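Local coordinates for protein N6 adenine specific DNA methylase (Encephalitozoon cuniculi, PDB 3Q87) that probably acts as the S-adenosylmethionine-dependent catalytic subunit that, together with Trm112, methylates the translation termination factor eRF1, at residues Gly21-Ile26 with Arg42-Val47; Val79-Phe84 with Val116-Leu121. All coordinates share one frame; numbering follows the deposited sequence.

Interaction 1 of 2, residues Gly21-Ile26 with Arg42-Val47; sequences GLEMKI and RKRNTV
Asn45 reaches across to the loop at Leu22-Lys25 and uses both ends of its side-chain amide there. Its OD1 accepts the backbone N of Lys25 at 2.9 Å, with the donor in the carbonyl plane and on a lone pair. Its ND2 gives a bond of 3.2 Å to Leu22 O, arriving well above that carbonyl's plane, 70° out of it, and so off the lone pairs; ND2 also bonds Leu41 O at the end of helix 36-41. With CG anti to its own carbonyl carbon (chi1 -54°), Asn45 swings the amide over the loop, and these three bonds fix the rotation of the buried group. Beside it, Met24 N donates to Arg44 O at 2.8 Å, and Thr46 N donates to Lys25 O at 3.0 Å. Ile26 and Thr46 then pair as a parallel bridge, which identifies this contact as the place where strands 26-30 and 46-51 of the Rossmann-like methyltransferase sheet begin side by side after their preceding helices. Thr46 turns its OG1 to the backbone N of Ile39 in the partner chain, ECU08_1170. The outer side faces solvent: Glu23 and Met24 are exposed and Arg44 partly so. Arg44, bent at chi3, lays one guanidinium face over Leu22 O, which stands 3.3 Å above the plane, offset toward the rim of the group, and extends NH2 to OE1 of Glu23 in a salt bridge of 3.2 Å. Carboxylate and guanidinium planes are turned 60° apart, so this pairing is loose, not a coplanar fork. Met24 folds its CE back to 3.4 Å from Arg44 O, while Lys25 curls so that NZ bonds Glu23 O within the loop.

Interaction 2 of 2, residues Val79-Phe84 with Val116-Leu121; sequences VDVVVF and VGMLYL
Strands 81-84 and 118-124 are the two parallel strands of a beta-alpha-beta unit whose connecting helix is 105-113. Over 81-84 and 118-121 their axes approach to 4.7 Å and run 7° apart. Three backbone bonds form the ladder: Val82 N to Met118 O (3.1 Å), Tyr120 N to Val82 O (2.9 Å) and Phe84 N to Tyr120 O (3.0 Å). A fourth, from Met118 N to Asp80 O, is weak, and just before it a water bridges Val79 O and Gly117 N. On the Val81, Val83 and Tyr120 face, CG1 of Val81 meets the edge of the Tyr120 ring, 3.8 Å from CD2, and the phenol OH bonds Glu20 of helix 8-20. On the face that carries Val82, Val116 from the loop before strand 118-124 crosses the Val82 side chain at about a right angle. Further along, Leu121 sends CD1 to 3.9 Å from Phe84 CD2, the two side chains lying side by side. Phe84 also packs edge-to-face on Phe110, and its side chain comes within about 4 Å of the bound S-adenosylmethionine. Backbone bonds set the register, while largely buried apolar side chains pack on both faces and Phe84 carries this packing to the cofactor pocket.

In the fold
Interaction 1 closes before interaction 2 opens along the chain, and their centres lie 12 Å apart on one mixed sheet. Strand 26-30 joins them: it stands between strands 46-51 and 81-84, and strand 118-124 follows next. The junction is direct, since Ile26 N lies 2.8 Å from Asp80 OD2 and Ile26 O lies 3.2 Å from Val81 N, both probable hydrogen bonds; Leu22 CD2 also packs against Tyr120 OH at 3.6 Å. Eight residues of interaction 1 lie within reach of the partner chain, ECU08_1170, but just one of interaction 2, which instead reaches the S-adenosylmethionine; the Leu22 side chain is about 14 Å from that ligand. The parallel strands thus span from subunit interface to cofactor site.

Interaction 1 of 2, residues Gly21-Ile26 with Arg42-Val47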
loop_
_atom_site.group_PDB
_atom_site.type_symbol
_atom_site.label_atom_id
_atom_site.label_comp_id
_atom_site.label_asym_id
_atom_site.label_seq_id
_atom_site.Cartn_x
_atom_site.Cartn_y
_atom_site.Cartn_z
ATOM N N GLY B 21 7.888 -16.920 -4.664
ATOM C CA GLY B 21 7.523 -17.323 -3.321
ATOM C C GLY B 21 7.658 -16.240 -2.251
ATOM O O GLY B 21 8.141 -16.513 -1.148
ATOM N N LEU B 22 7.228 -15.016 -2.566
ATOM C CA LEU B 22 7.208 -13.931 -1.581
ATOM C C LEU B 22 6.484 -14.351 -0.318
ATOM O O LEU B 22 5.357 -14.826 -0.370
ATOM C CB LEU B 22 6.525 -12.683 -2.144
ATOM C CG LEU B 22 7.311 -11.875 -3.165
ATOM C CD1 LEU B 22 6.551 -10.593 -3.496
ATOM C CD2 LEU B 22 8.718 -11.556 -2.652
ATOM N N GLU B 23 7.121 -14.148 0.825
ATOM C CA GLU B 23 6.566 -14.629 2.080
ATOM C C GLU B 23 7.021 -13.770 3.253
ATOM O O GLU B 23 8.168 -13.332 3.285
ATOM C CB GLU B 23 7.020 -16.070 2.287
ATOM C CG GLU B 23 6.785 -16.620 3.669
ATOM C CD GLU B 23 7.256 -18.057 3.783
ATOM O OE1 GLU B 23 8.313 -18.373 3.193
ATOM O OE2 GLU B 23 6.572 -18.861 4.453
ATOM N N MET B 24 6.122 -13.525 4.205
ATOM C CA MET B 24 6.463 -12.778 5.411
ATOM C C MET B 24 6.923 -11.352 5.123
ATOM O O MET B 24 7.761 -10.814 5.840
ATOM C CB MET B 24 7.570 -13.493 6.189
ATOM C CG MET B 24 7.157 -14.819 6.791
ATOM S SD MET B 24 5.611 -14.682 7.689
ATOM C CE MET B 24 4.528 -15.598 6.591
ATOM N N LYS B 25 6.390 -10.737 4.079
ATOM C CA LYS B 25 6.738 -9.357 3.787
ATOM C C LYS B 25 5.567 -8.424 4.038
ATOM O O LYS B 25 4.425 -8.870 4.199
ATOM C CB LYS B 25 7.218 -9.224 2.349
ATOM C CG LYS B 25 8.411 -10.124 2.016
ATOM C CD LYS B 25 9.632 -9.742 2.834
ATOM C CE LYS B 25 10.818 -10.635 2.521
ATOM N NZ LYS B 25 10.712 -11.926 3.262
ATOM N N ILE B 26 5.853 -7.126 4.094
ATOM C CA ILE B 26 4.803 -6.125 3.965
ATOM C C ILE B 26 4.839 -5.675 2.509
ATOM O O ILE B 26 5.837 -5.149 2.050
ATOM C CB ILE B 26 4.999 -4.921 4.914
ATOM C CG1 ILE B 26 4.907 -5.367 6.374
ATOM C CG2 ILE B 26 3.925 -3.854 4.657
ATOM C CD1 ILE B 26 5.204 -4.217 7.372
ATOM N N ARG B 42 -1.943 -12.013 -0.157
ATOM C CA ARG B 42 -2.288 -11.970 1.258
ATOM C C ARG B 42 -2.199 -13.326 1.931
ATOM O O ARG B 42 -2.252 -13.425 3.153
ATOM C CB ARG B 42 -3.659 -11.343 1.485
ATOM C CG ARG B 42 -4.838 -12.147 0.988
ATOM C CD ARG B 42 -6.112 -11.331 1.212
ATOM N NE ARG B 42 -7.307 -12.013 0.727
ATOM C CZ ARG B 42 -7.968 -12.931 1.421
ATOM N NH1 ARG B 42 -7.548 -13.278 2.633
ATOM N NH2 ARG B 42 -9.047 -13.507 0.903
ATOM N N LYS B 43 -2.046 -14.372 1.130
ATOM C CA LYS B 43 -1.928 -15.708 1.685
ATOM C C LYS B 43 -0.625 -15.874 2.463
ATOM O O LYS B 43 -0.581 -16.611 3.438
ATOM C CB LYS B 43 -2.068 -16.760 0.580
ATOM C CG LYS B 43 -3.470 -16.771 -0.049
ATOM C CD LYS B 43 -3.629 -17.827 -1.137
ATOM C CE LYS B 43 -2.731 -17.533 -2.322
ATOM N NZ LYS B 43 -2.847 -18.583 -3.378
ATOM N N ARG B 44 0.422 -15.161 2.052
ATOM C CA ARG B 44 1.728 -15.316 2.673
ATOM C C ARG B 44 2.316 -14.013 3.208
ATOM O O ARG B 44 3.398 -14.016 3.806
ATOM C CB ARG B 44 2.704 -15.941 1.681
ATOM C CG ARG B 44 2.177 -17.211 1.008
ATOM C CD ARG B 44 3.162 -17.679 -0.050
ATOM N NE ARG B 44 4.366 -18.187 0.594
ATOM C CZ ARG B 44 5.489 -18.481 -0.043
ATOM N NH1 ARG B 44 5.566 -18.321 -1.356
ATOM N NH2 ARG B 44 6.529 -18.937 0.637
ATOM N N ASN B 45 1.613 -12.905 2.991
ATOM C CA ASN B 45 2.148 -11.593 3.338
ATOM C C ASN B 45 1.090 -10.681 3.927
ATOM O O ASN B 45 -0.103 -10.971 3.857
ATOM C CB ASN B 45 2.757 -10.910 2.104
ATOM C CG ASN B 45 3.796 -11.770 1.406
ATOM O OD1 ASN B 45 4.980 -11.753 1.766
ATOM N ND2 ASN B 45 3.365 -12.502 0.375
ATOM N N THR B 46 1.535 -9.570 4.514
ATOM C CA THR B 46 0.616 -8.495 4.859
ATOM C C THR B 46 0.602 -7.474 3.729
ATOM O O THR B 46 1.642 -6.950 3.336
ATOM C CB THR B 46 0.974 -7.819 6.177
ATOM O OG1 THR B 46 0.970 -8.803 7.221
ATOM C CG2 THR B 46 -0.071 -6.737 6.497
ATOM N N VAL B 47 -0.586 -7.215 3.198
ATOM C CA VAL B 47 -0.708 -6.422 1.979
ATOM C C VAL B 47 -1.477 -5.133 2.218
ATOM O O VAL B 47 -2.536 -5.142 2.829
ATOM C CB VAL B 47 -1.443 -7.213 0.871
ATOM C CG1 VAL B 47 -1.496 -6.397 -0.431
ATOM C CG2 VAL B 47 -0.784 -8.592 0.646
#

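Interaction 2 of 2, residues Val79-Phe84 with Val116-Leu121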
loop_
_atom_site.group_PDB
_atom_site.type_symbol
_atom_site.label_atom_id
_atom_site.label_comp_id
_atom_site.label_asym_id
_atom_site.label_seq_id
_atom_site.Cartn_x
_atom_site.Cartn_y
_atom_site.Cartn_z
ATOM N N VAL B 79 7.518 -0.381 4.004
ATOM C CA VAL B 79 7.147 -1.395 3.016
ATOM C C VAL B 79 8.360 -2.172 2.536
ATOM O O VAL B 79 9.393 -1.578 2.199
ATOM C CB VAL B 79 6.436 -0.744 1.809
ATOM C CG1 VAL B 79 6.155 -1.780 0.692
ATOM C CG2 VAL B 79 5.166 -0.056 2.274
ATOM N N ASP B 80 8.244 -3.497 2.502
ATOM C CA ASP B 80 9.314 -4.342 1.949
ATOM C C ASP B 80 9.315 -4.430 0.419
ATOM O O ASP B 80 10.359 -4.348 -0.213
ATOM C CB ASP B 80 9.203 -5.763 2.486
ATOM C CG ASP B 80 9.370 -5.841 3.987
ATOM O OD1 ASP B 80 10.406 -5.369 4.514
ATOM O OD2 ASP B 80 8.457 -6.403 4.626
ATOM N N VAL B 81 8.139 -4.652 -0.162
ATOM C CA VAL B 81 8.019 -4.890 -1.597
ATOM C C VAL B 81 6.854 -4.105 -2.185
ATOM O O VAL B 81 5.784 -3.984 -1.564
ATOM C CB VAL B 81 7.735 -6.393 -1.883
ATOM C CG1 VAL B 81 7.470 -6.652 -3.377
ATOM C CG2 VAL B 81 8.863 -7.259 -1.361
ATOM N N VAL B 82 7.066 -3.598 -3.395
ATOM C CA VAL B 82 6.010 -2.985 -4.178
ATOM C C VAL B 82 5.769 -3.804 -5.455
ATOM O O VAL B 82 6.715 -4.151 -6.163
ATOM C CB VAL B 82 6.387 -1.534 -4.567
ATOM C CG1 VAL B 82 5.376 -0.970 -5.563
ATOM C CG2 VAL B 82 6.480 -0.640 -3.317
ATOM N N VAL B 83 4.513 -4.115 -5.738
ATOM C CA VAL B 83 4.131 -4.801 -6.965
ATOM C C VAL B 83 3.216 -3.861 -7.744
ATOM O O VAL B 83 2.277 -3.297 -7.181
ATOM C CB VAL B 83 3.333 -6.088 -6.657
ATOM C CG1 VAL B 83 2.913 -6.764 -7.961
ATOM C CG2 VAL B 83 4.148 -7.030 -5.765
ATOM N N PHE B 84 3.467 -3.714 -9.038
ATOM C CA PHE B 84 2.764 -2.707 -9.831
ATOM C C PHE B 84 2.534 -3.157 -11.269
ATOM O O PHE B 84 3.469 -3.234 -12.054
ATOM C CB PHE B 84 3.576 -1.409 -9.835
ATOM C CG PHE B 84 2.830 -0.211 -10.357
ATOM C CD1 PHE B 84 1.448 -0.202 -10.425
ATOM C CD2 PHE B 84 3.524 0.933 -10.742
ATOM C CE1 PHE B 84 0.772 0.915 -10.883
ATOM C CE2 PHE B 84 2.852 2.057 -11.192
ATOM C CZ PHE B 84 1.485 2.051 -11.268
ATOM N N VAL B 116 11.621 1.587 -2.029
ATOM C CA VAL B 116 11.568 0.341 -1.257
ATOM C C VAL B 116 12.674 -0.613 -1.694
ATOM O O VAL B 116 13.250 -0.446 -2.758
ATOM C CB VAL B 116 10.225 -0.381 -1.405
ATOM C CG1 VAL B 116 9.108 0.446 -0.799
ATOM C CG2 VAL B 116 9.965 -0.693 -2.881
ATOM N N GLY B 117 12.961 -1.613 -0.871
ATOM C CA GLY B 117 14.078 -2.503 -1.132
ATOM C C GLY B 117 13.906 -3.398 -2.352
ATOM O O GLY B 117 14.890 -3.764 -2.995
ATOM N N MET B 118 12.661 -3.746 -2.672
ATOM C CA MET B 118 12.377 -4.661 -3.775
ATOM C C MET B 118 11.087 -4.302 -4.497
ATOM O O MET B 118 10.115 -3.886 -3.868
ATOM C CB MET B 118 12.263 -6.084 -3.242
ATOM C CG MET B 118 12.391 -7.162 -4.309
ATOM S SD MET B 118 12.205 -8.794 -3.571
ATOM C CE MET B 118 13.531 -8.741 -2.369
ATOM N N LEU B 119 11.072 -4.475 -5.813
ATOM C CA LEU B 119 9.877 -4.186 -6.598
ATOM C C LEU B 119 9.688 -5.149 -7.762
ATOM O O LEU B 119 10.657 -5.692 -8.306
ATOM C CB LEU B 119 9.896 -2.740 -7.106
ATOM C CG LEU B 119 11.039 -2.296 -8.019
ATOM C CD1 LEU B 119 10.753 -2.622 -9.480
ATOM C CD2 LEU B 119 11.261 -0.799 -7.848
ATOM N N TYR B 120 8.429 -5.362 -8.130
ATOM C CA TYR B 120 8.088 -6.139 -9.325
ATOM C C TYR B 120 7.220 -5.237 -10.199
ATOM O O TYR B 120 6.166 -4.771 -9.761
ATOM C CB TYR B 120 7.329 -7.406 -8.940
ATOM C CG TYR B 120 8.147 -8.366 -8.101
ATOM C CD1 TYR B 120 8.965 -9.315 -8.697
ATOM C CD2 TYR B 120 8.122 -8.304 -6.710
ATOM C CE1 TYR B 120 9.726 -10.200 -7.924
ATOM C CE2 TYR B 120 8.880 -9.179 -5.933
ATOM C CZ TYR B 120 9.678 -10.123 -6.548
ATOM O OH TYR B 120 10.431 -10.986 -5.782
ATOM N N LEU B 121 7.676 -4.968 -11.418
ATOM C CA LEU B 121 6.991 -4.030 -12.304
ATOM C C LEU B 121 6.681 -4.690 -13.644
ATOM O O LEU B 121 7.526 -5.369 -14.203
ATOM C CB LEU B 121 7.853 -2.789 -12.526
ATOM C CG LEU B 121 7.337 -1.734 -13.506
ATOM C CD1 LEU B 121 6.073 -1.050 -12.962
ATOM C CD2 LEU B 121 8.432 -0.695 -13.765
HETATM O O HOH W 1 12.092 -1.474 1.818
#